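Local coordinates for calcium uptake protein 2, mitochondrial (Homo sapiens, PDB 6LB7) that probably regulates calcium uptake through the mitochondrial calcium uniporter, and binds calcium in an EF-hand loop, at residues B[190-195]-B[240-245]; B[91-96]-B[178-183]; B[210-215]-B[222-227]. One frame throughout, in Å; residues are numbered along the deposited sequence.

Contact 1: B[190-195]-B[240-245]; sequences MEFLQF and DEFKSF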
# COMPACT_ATOMS: atom_id res chain seq x y z
N MET B 190 27.60 -6.53 4.63
CA MET B 190 28.06 -6.85 5.97
C MET B 190 27.42 -8.13 6.49
O MET B 190 28.09 -8.98 7.07
CB MET B 190 27.76 -5.67 6.88
CG MET B 190 28.34 -5.81 8.24
SD MET B 190 28.25 -4.21 9.05
CE MET B 190 29.51 -4.44 10.28
N GLU B 191 26.10 -8.28 6.29
CA GLU B 191 25.44 -9.52 6.69
C GLU B 191 25.97 -10.71 5.89
O GLU B 191 26.13 -11.80 6.44
CB GLU B 191 23.92 -9.39 6.53
CG GLU B 191 23.33 -8.42 7.55
CD GLU B 191 21.82 -8.47 7.61
OE1 GLU B 191 21.17 -8.70 6.56
OE2 GLU B 191 21.29 -8.30 8.73
N PHE B 192 26.25 -10.53 4.61
CA PHE B 192 26.80 -11.63 3.84
C PHE B 192 28.06 -12.19 4.50
O PHE B 192 28.17 -13.40 4.71
CB PHE B 192 27.13 -11.19 2.42
CG PHE B 192 27.68 -12.31 1.57
CD1 PHE B 192 29.05 -12.50 1.45
CD2 PHE B 192 26.82 -13.17 0.90
CE1 PHE B 192 29.55 -13.54 0.66
CE2 PHE B 192 27.31 -14.19 0.11
CZ PHE B 192 28.67 -14.38 -0.01
N LEU B 193 29.03 -11.33 4.82
CA LEU B 193 30.26 -11.83 5.41
C LEU B 193 30.06 -12.31 6.84
O LEU B 193 30.74 -13.25 7.28
CB LEU B 193 31.34 -10.77 5.35
CG LEU B 193 31.92 -10.76 3.94
CD1 LEU B 193 32.71 -9.47 3.70
CD2 LEU B 193 32.78 -12.01 3.70
N GLN B 194 29.14 -11.68 7.57
CA GLN B 194 28.82 -12.16 8.91
C GLN B 194 28.34 -13.61 8.88
O GLN B 194 28.82 -14.46 9.64
CB GLN B 194 27.76 -11.23 9.54
CG GLN B 194 27.37 -11.53 10.95
CD GLN B 194 28.52 -11.49 11.91
OE1 GLN B 194 29.40 -10.81 11.75
NE2 GLN B 194 28.50 -12.24 12.88
N PHE B 195 27.43 -13.94 7.97
CA PHE B 195 26.90 -15.29 7.99
C PHE B 195 27.73 -16.25 7.14
O PHE B 195 27.71 -17.45 7.41
CB PHE B 195 25.42 -15.29 7.56
CG PHE B 195 24.52 -14.71 8.61
CD1 PHE B 195 23.98 -15.52 9.60
CD2 PHE B 195 24.30 -13.35 8.68
CE1 PHE B 195 23.20 -14.97 10.61
CE2 PHE B 195 23.51 -12.80 9.68
CZ PHE B 195 22.95 -13.61 10.64
N ASP B 240 26.32 -11.62 -5.10
CA ASP B 240 25.31 -11.08 -6.01
C ASP B 240 24.00 -11.84 -5.89
O ASP B 240 22.92 -11.23 -5.93
CB ASP B 240 25.81 -11.12 -7.46
CG ASP B 240 26.77 -9.97 -7.78
OD1 ASP B 240 26.74 -8.97 -7.04
OD2 ASP B 240 27.55 -10.08 -8.75
N GLU B 241 24.06 -13.17 -5.78
CA GLU B 241 22.83 -13.93 -5.59
C GLU B 241 22.18 -13.59 -4.26
O GLU B 241 20.94 -13.52 -4.16
CB GLU B 241 23.12 -15.44 -5.69
CG GLU B 241 23.59 -15.86 -7.09
CD GLU B 241 24.14 -17.29 -7.16
OE1 GLU B 241 24.55 -17.86 -6.12
OE2 GLU B 241 24.16 -17.85 -8.28
N PHE B 242 22.98 -13.37 -3.22
CA PHE B 242 22.43 -12.97 -1.94
C PHE B 242 21.77 -11.60 -2.05
O PHE B 242 20.65 -11.40 -1.54
CB PHE B 242 23.52 -12.97 -0.87
CG PHE B 242 23.06 -12.52 0.48
CD1 PHE B 242 23.49 -11.31 1.00
CD2 PHE B 242 22.21 -13.32 1.24
CE1 PHE B 242 23.09 -10.90 2.24
CE2 PHE B 242 21.79 -12.91 2.50
CZ PHE B 242 22.23 -11.71 3.01
N LYS B 243 22.43 -10.65 -2.71
CA LYS B 243 21.86 -9.31 -2.87
C LYS B 243 20.51 -9.37 -3.58
O LYS B 243 19.59 -8.63 -3.22
CB LYS B 243 22.82 -8.39 -3.64
CG LYS B 243 24.04 -7.96 -2.85
CD LYS B 243 25.02 -7.13 -3.72
CE LYS B 243 26.14 -6.59 -2.86
NZ LYS B 243 27.12 -5.75 -3.59
N SER B 244 20.38 -10.24 -4.59
CA SER B 244 19.11 -10.34 -5.32
C SER B 244 17.99 -10.81 -4.41
O SER B 244 16.87 -10.31 -4.49
CB SER B 244 19.23 -11.30 -6.50
OG SER B 244 20.23 -10.83 -7.38
N PHE B 245 18.27 -11.79 -3.54
CA PHE B 245 17.26 -12.21 -2.59
C PHE B 245 16.89 -11.08 -1.65
O PHE B 245 15.71 -10.89 -1.33
CB PHE B 245 17.70 -13.42 -1.77
CG PHE B 245 16.59 -13.99 -0.94
CD1 PHE B 245 15.70 -14.90 -1.49
CD2 PHE B 245 16.41 -13.58 0.39
CE1 PHE B 245 14.66 -15.42 -0.74
CE2 PHE B 245 15.36 -14.09 1.16
CZ PHE B 245 14.48 -15.01 0.58
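Phe192 and Phe242 meet ring to ring where helix 173-196 approaches helix 239-249. The setting is the mostly helical EF-hand fold of this protein, and the contact is apolar helix-to-helix packing with no hydrogen bond across it. The two residues also mark the nearest backbone approach, with Phe192 CA 7.4 Å from Phe242 CA.

Phe242 gives up the larger area. Its CB starts out toward helix 173-196, and CG lies anti to the backbone N (chi1 178°), which carries the ring past that of Phe192. The two side chains run in opposite directions, so each ring lies beside the root of the other. Phe242 CB is 3.8 Å from Phe192 CD2, and, in return, Phe192 CB is 3.9 Å from Phe242 CD1. The ring centroids are 5.8 Å apart and the planes are inclined at 54°, an oblique pairing.

Both side chains also touch Met202, and Trp210 meets the Phe242 ring edge-to-face. With an alanine at Phe242, the Phe192 ring would probably lose its aromatic neighbour, and a gap would be likely to open between it and Trp210.

Glu191, one residue before Phe192, has its carboxylate held by other partners: OE1 accepts from Trp210 NE1, and OE2 forms salt bridges with Arg318 and Arg321. The Phe242 ring also reaches the backbone of helix 173-196, where its CE1 lies 4.0 Å from Phe192 N.

Contact 2: B[91-96]-B[178-183]; sequences LTILTK and RFMENL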
# COMPACT_ATOMS: atom_id res chain seq x y z
N LEU B 91 16.21 3.18 9.45
CA LEU B 91 15.53 1.89 9.50
C LEU B 91 14.41 1.83 8.47
O LEU B 91 14.22 0.80 7.82
CB LEU B 91 14.98 1.61 10.90
CG LEU B 91 15.89 1.19 12.06
CD1 LEU B 91 14.98 0.86 13.26
CD2 LEU B 91 16.75 -0.02 11.72
N THR B 92 13.65 2.92 8.30
CA THR B 92 12.58 2.86 7.29
C THR B 92 13.16 2.67 5.90
O THR B 92 12.56 1.97 5.07
CB THR B 92 11.70 4.12 7.33
OG1 THR B 92 12.43 5.27 6.92
CG2 THR B 92 11.15 4.36 8.72
N ILE B 93 14.33 3.24 5.64
CA ILE B 93 14.91 3.16 4.30
C ILE B 93 15.27 1.72 3.97
O ILE B 93 15.04 1.25 2.85
CB ILE B 93 16.13 4.10 4.19
CG1 ILE B 93 15.70 5.56 4.34
CG2 ILE B 93 16.89 3.84 2.88
CD1 ILE B 93 14.54 6.02 3.40
N LEU B 94 15.81 0.97 4.95
CA LEU B 94 16.23 -0.41 4.73
C LEU B 94 15.09 -1.31 4.25
O LEU B 94 15.36 -2.33 3.60
CB LEU B 94 16.82 -1.00 6.02
CG LEU B 94 18.19 -0.47 6.45
CD1 LEU B 94 18.60 -1.13 7.76
CD2 LEU B 94 19.21 -0.77 5.37
N THR B 95 13.84 -0.96 4.55
CA THR B 95 12.70 -1.76 4.12
C THR B 95 12.16 -1.37 2.75
O THR B 95 11.33 -2.10 2.21
CB THR B 95 11.54 -1.64 5.13
OG1 THR B 95 11.07 -0.28 5.16
CG2 THR B 95 11.99 -2.03 6.53
N LYS B 96 12.61 -0.28 2.19
CA LYS B 96 11.92 0.20 0.99
C LYS B 96 12.42 -0.50 -0.27
O LYS B 96 13.63 -0.68 -0.44
CB LYS B 96 12.15 1.71 0.81
CG LYS B 96 11.72 2.56 1.99
CD LYS B 96 10.22 2.64 2.07
CE LYS B 96 9.78 3.76 3.02
NZ LYS B 96 8.30 3.68 3.19
N ARG B 178 21.54 7.65 -4.16
CA ARG B 178 22.76 6.86 -4.11
C ARG B 178 23.11 6.46 -2.67
O ARG B 178 23.60 5.35 -2.42
CB ARG B 178 23.89 7.66 -4.76
CG ARG B 178 25.17 6.96 -4.85
CD ARG B 178 26.17 7.71 -5.71
NE ARG B 178 25.92 7.58 -7.03
CZ ARG B 178 26.16 6.57 -7.67
NH1 ARG B 178 26.66 5.62 -7.11
NH2 ARG B 178 25.89 6.52 -8.87
N PHE B 179 22.91 7.38 -1.73
CA PHE B 179 23.14 7.08 -0.32
C PHE B 179 22.22 5.95 0.16
O PHE B 179 22.68 5.04 0.86
CB PHE B 179 22.93 8.33 0.53
CG PHE B 179 23.32 8.14 1.97
CD1 PHE B 179 22.38 7.72 2.90
CD2 PHE B 179 24.62 8.35 2.38
CE1 PHE B 179 22.73 7.53 4.23
CE2 PHE B 179 24.97 8.17 3.70
CZ PHE B 179 24.02 7.75 4.62
N MET B 180 20.94 5.99 -0.21
CA MET B 180 20.00 4.95 0.22
C MET B 180 20.30 3.60 -0.45
O MET B 180 20.22 2.56 0.19
CB MET B 180 18.56 5.38 -0.09
CG MET B 180 18.18 6.70 0.55
SD MET B 180 18.66 6.82 2.30
CE MET B 180 18.93 8.58 2.47
N GLU B 181 20.59 3.61 -1.76
CA GLU B 181 21.06 2.38 -2.41
C GLU B 181 22.29 1.83 -1.70
O GLU B 181 22.41 0.63 -1.49
CB GLU B 181 21.39 2.64 -3.88
CG GLU B 181 20.20 2.99 -4.80
CD GLU B 181 20.67 3.57 -6.16
OE1 GLU B 181 19.83 3.71 -7.08
OE2 GLU B 181 21.86 3.91 -6.28
N ASN B 182 23.23 2.71 -1.35
CA ASN B 182 24.47 2.26 -0.74
C ASN B 182 24.25 1.79 0.70
O ASN B 182 24.99 0.91 1.18
CB ASN B 182 25.51 3.38 -0.79
CG ASN B 182 26.19 3.50 -2.17
OD1 ASN B 182 26.25 2.53 -2.92
ND2 ASN B 182 26.69 4.69 -2.50
N LEU B 183 23.30 2.39 1.41
CA LEU B 183 22.94 1.89 2.74
C LEU B 183 22.43 0.45 2.67
O LEU B 183 22.92 -0.43 3.39
CB LEU B 183 21.89 2.81 3.38
CG LEU B 183 21.22 2.28 4.65
CD1 LEU B 183 22.24 2.25 5.79
CD2 LEU B 183 20.01 3.14 5.00
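Ile93 meets Met180 and Leu183 through its CG2 methyl, which chi1 of -64° sets anti to the backbone N. Met180 bends at chi2 (-47°), and the bend folds its sulfur back to this methyl. The two side chains cross at about a right angle. Met180 SD is 3.5 Å from Ile93 CG2, the closest approach of the contact. The methyl also rests on the base of the methionine, with Met180 CB 3.7 Å from Ile93 CG2.

Leu183 follows one helical turn after Met180, and its CB bond points toward segment 91-96. Its CD2 lies 3.8 Å from Ile93 CG2. Leu94 comes in across Leu183, again nearly at right angles, and its CD2 stands 3.7 Å from Leu183 CG. Leu183 is thus met by both Ile93 and Leu94. The interface is wholly apolar.

Beside this patch Thr92 O takes two bonds, one from Thr95 N and one from Thr95 OG1 at 2.7 Å. Both donors come from the same face of the carbonyl plane. Gln184, next after Leu183, reaches back through NE2 to Ile93 O and Lys96 O, a polar tie at the border of the apolar patch.

Phe101 of helix 99-108 also packs on Met180, and Phe33 of helix 30-38 on Leu183. Helix 99-108 leads into the calcium loop, and helix 173-196 follows strand 171-172, which pairs with strand 115-116 of that loop. The arrangement is consistent with a paired EF-hand domain whose exiting helix packs on the preceding helix 84-94.

Contact 3: B[210-215]-B[222-227]; sequences WLLFFT and IYWKNV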
# COMPACT_ATOMS: atom_id res chain seq x y z
N TRP B 210 21.18 -17.05 8.11
CA TRP B 210 20.76 -15.66 7.94
C TRP B 210 19.24 -15.55 7.90
O TRP B 210 18.63 -14.72 8.58
CB TRP B 210 21.38 -15.08 6.66
CG TRP B 210 20.81 -13.74 6.31
CD1 TRP B 210 21.21 -12.51 6.80
CD2 TRP B 210 19.75 -13.47 5.37
NE1 TRP B 210 20.46 -11.51 6.23
CE2 TRP B 210 19.56 -12.08 5.35
CE3 TRP B 210 18.94 -14.28 4.56
CZ2 TRP B 210 18.58 -11.47 4.55
CZ3 TRP B 210 17.96 -13.67 3.77
CH2 TRP B 210 17.80 -12.28 3.77
N LEU B 211 18.60 -16.40 7.09
CA LEU B 211 17.16 -16.25 6.85
C LEU B 211 16.35 -16.45 8.12
O LEU B 211 15.34 -15.78 8.33
CB LEU B 211 16.72 -17.23 5.76
CG LEU B 211 15.27 -17.25 5.28
CD1 LEU B 211 14.93 -15.97 4.60
CD2 LEU B 211 15.04 -18.41 4.31
N LEU B 212 16.78 -17.37 8.98
CA LEU B 212 16.08 -17.77 10.19
C LEU B 212 16.58 -17.03 11.42
O LEU B 212 16.16 -17.34 12.53
CB LEU B 212 16.22 -19.29 10.40
CG LEU B 212 15.55 -20.17 9.35
CD1 LEU B 212 15.97 -21.62 9.49
CD2 LEU B 212 14.04 -20.03 9.50
N PHE B 213 17.48 -16.07 11.25
CA PHE B 213 18.15 -15.46 12.40
C PHE B 213 17.18 -14.76 13.34
O PHE B 213 17.41 -14.75 14.56
CB PHE B 213 19.21 -14.49 11.91
CG PHE B 213 20.16 -14.03 12.98
CD1 PHE B 213 21.05 -14.91 13.54
CD2 PHE B 213 20.15 -12.72 13.41
CE1 PHE B 213 21.93 -14.49 14.53
CE2 PHE B 213 21.02 -12.29 14.40
CZ PHE B 213 21.91 -13.17 14.95
N PHE B 214 16.10 -14.17 12.82
CA PHE B 214 15.12 -13.48 13.65
C PHE B 214 13.85 -14.30 13.87
O PHE B 214 12.81 -13.74 14.24
CB PHE B 214 14.79 -12.11 13.04
CG PHE B 214 15.94 -11.15 13.08
CD1 PHE B 214 16.36 -10.60 14.28
CD2 PHE B 214 16.62 -10.82 11.92
CE1 PHE B 214 17.43 -9.71 14.33
CE2 PHE B 214 17.69 -9.94 11.95
CZ PHE B 214 18.10 -9.38 13.16
N THR B 215 13.92 -15.61 13.66
CA THR B 215 12.76 -16.49 13.72
C THR B 215 12.84 -17.33 14.99
O THR B 215 13.71 -18.19 15.11
CB THR B 215 12.71 -17.39 12.49
OG1 THR B 215 12.45 -16.59 11.33
CG2 THR B 215 11.60 -18.43 12.66
N ILE B 222 11.06 -27.43 12.95
CA ILE B 222 10.87 -28.08 11.66
C ILE B 222 11.76 -27.44 10.59
O ILE B 222 12.33 -28.14 9.75
CB ILE B 222 9.39 -28.02 11.26
CG1 ILE B 222 8.53 -28.80 12.27
CG2 ILE B 222 9.20 -28.55 9.84
CD1 ILE B 222 7.03 -28.71 12.00
N TYR B 223 11.84 -26.10 10.59
CA TYR B 223 12.73 -25.41 9.67
C TYR B 223 14.16 -25.89 9.83
O TYR B 223 14.83 -26.22 8.85
CB TYR B 223 12.68 -23.89 9.91
CG TYR B 223 11.29 -23.32 9.91
CD1 TYR B 223 10.27 -23.90 9.15
CD2 TYR B 223 10.98 -22.21 10.69
CE1 TYR B 223 8.99 -23.38 9.16
CE2 TYR B 223 9.71 -21.69 10.70
CZ TYR B 223 8.72 -22.27 9.95
OH TYR B 223 7.45 -21.73 9.98
N TRP B 224 14.64 -25.93 11.08
CA TRP B 224 16.03 -26.26 11.34
C TRP B 224 16.33 -27.73 11.09
O TRP B 224 17.45 -28.07 10.70
CB TRP B 224 16.41 -25.87 12.77
CG TRP B 224 16.73 -24.41 12.86
CD1 TRP B 224 15.96 -23.43 13.44
CD2 TRP B 224 17.88 -23.75 12.32
NE1 TRP B 224 16.58 -22.21 13.30
CE2 TRP B 224 17.76 -22.38 12.62
CE3 TRP B 224 19.01 -24.19 11.61
CZ2 TRP B 224 18.73 -21.45 12.25
CZ3 TRP B 224 19.97 -23.27 11.25
CH2 TRP B 224 19.82 -21.92 11.56
N LYS B 225 15.36 -28.61 11.33
CA LYS B 225 15.57 -30.00 10.94
C LYS B 225 15.80 -30.11 9.44
O LYS B 225 16.69 -30.84 8.99
CB LYS B 225 14.39 -30.86 11.40
CG LYS B 225 14.56 -32.34 11.15
CD LYS B 225 13.42 -33.15 11.74
CE LYS B 225 13.51 -34.63 11.32
NZ LYS B 225 14.87 -35.23 11.55
N ASN B 226 15.03 -29.36 8.65
CA ASN B 226 15.20 -29.37 7.20
C ASN B 226 16.55 -28.80 6.80
O ASN B 226 17.17 -29.29 5.85
CB ASN B 226 14.08 -28.59 6.51
CG ASN B 226 12.76 -29.33 6.56
OD1 ASN B 226 12.73 -30.53 6.72
ND2 ASN B 226 11.66 -28.60 6.39
N VAL B 227 17.01 -27.75 7.49
CA VAL B 227 18.33 -27.19 7.19
C VAL B 227 19.40 -28.25 7.38
O VAL B 227 20.25 -28.47 6.50
CB VAL B 227 18.61 -25.96 8.06
CG1 VAL B 227 20.07 -25.52 7.87
CG2 VAL B 227 17.66 -24.81 7.73
O HOH W 1 15.84 -19.58 14.45
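Leu212 reaches across to three residues of helix 220-230, Tyr223, Trp224 and Val227. Its CB points toward that helix and lies 3.8 Å from Trp224 CZ2. At CG the side chain forks, and the two methyls go different ways. CD1 sits over one face of the indole, 3.9 Å from the centroid of the five-membered ring of Trp224 and 20° off its normal, a CH-pi contact. The same CD1 is 4.0 Å from Val227 CG2. Leu212 CD2 turns to Tyr223 and lies 3.9 Å from Tyr223 CD2, meeting that ring obliquely. Leu212 thus packs the start of a turn on helix 220-230.

Leu212 is where the chain leaves helix 204-211, and it opens a type I beta turn that ends at Thr215. Helix 220-230 follows, and its place before helix 239-249 is consistent with the entering helix of an EF-hand-like helix-loop-helix unit.

Thr215 adds to the same surface with its CG2, 4.2 Å from Tyr223 CE2 and at the ring edge. Its hydroxyl pairs with Asn317.

A water bridges the two segments beside the indole. It lies at the edge of that ring, in plane, and accepts from Trp224 NE1 at 3.0 Å. It gives one hydrogen to Leu212 O, and the other to Thr215 O at 2.6 Å.

From the N terminus, contact 2 comes first. Segment 91-96 pairs with 178-183 and closes a long loop that contains the calcium site. Helix 173-196 then continues to 190-195, where contact 1 opens. Before contact 1 closes at 240-245, the chain makes the short-range contact 3, between 210-215 and 222-227, so contact 3 lies wholly within that span. Contact 2 stands in series with both and touches neither. Contacts 1 and 3 touch mainly through Trp210, and also where Phe195 packs on Phe213. Helix 173-196 serves contacts 1 and 2, and so joins the region round the calcium-binding hand to helices 204-211 and 239-249, while contact 3 ties 220-230 to the end of 204-211.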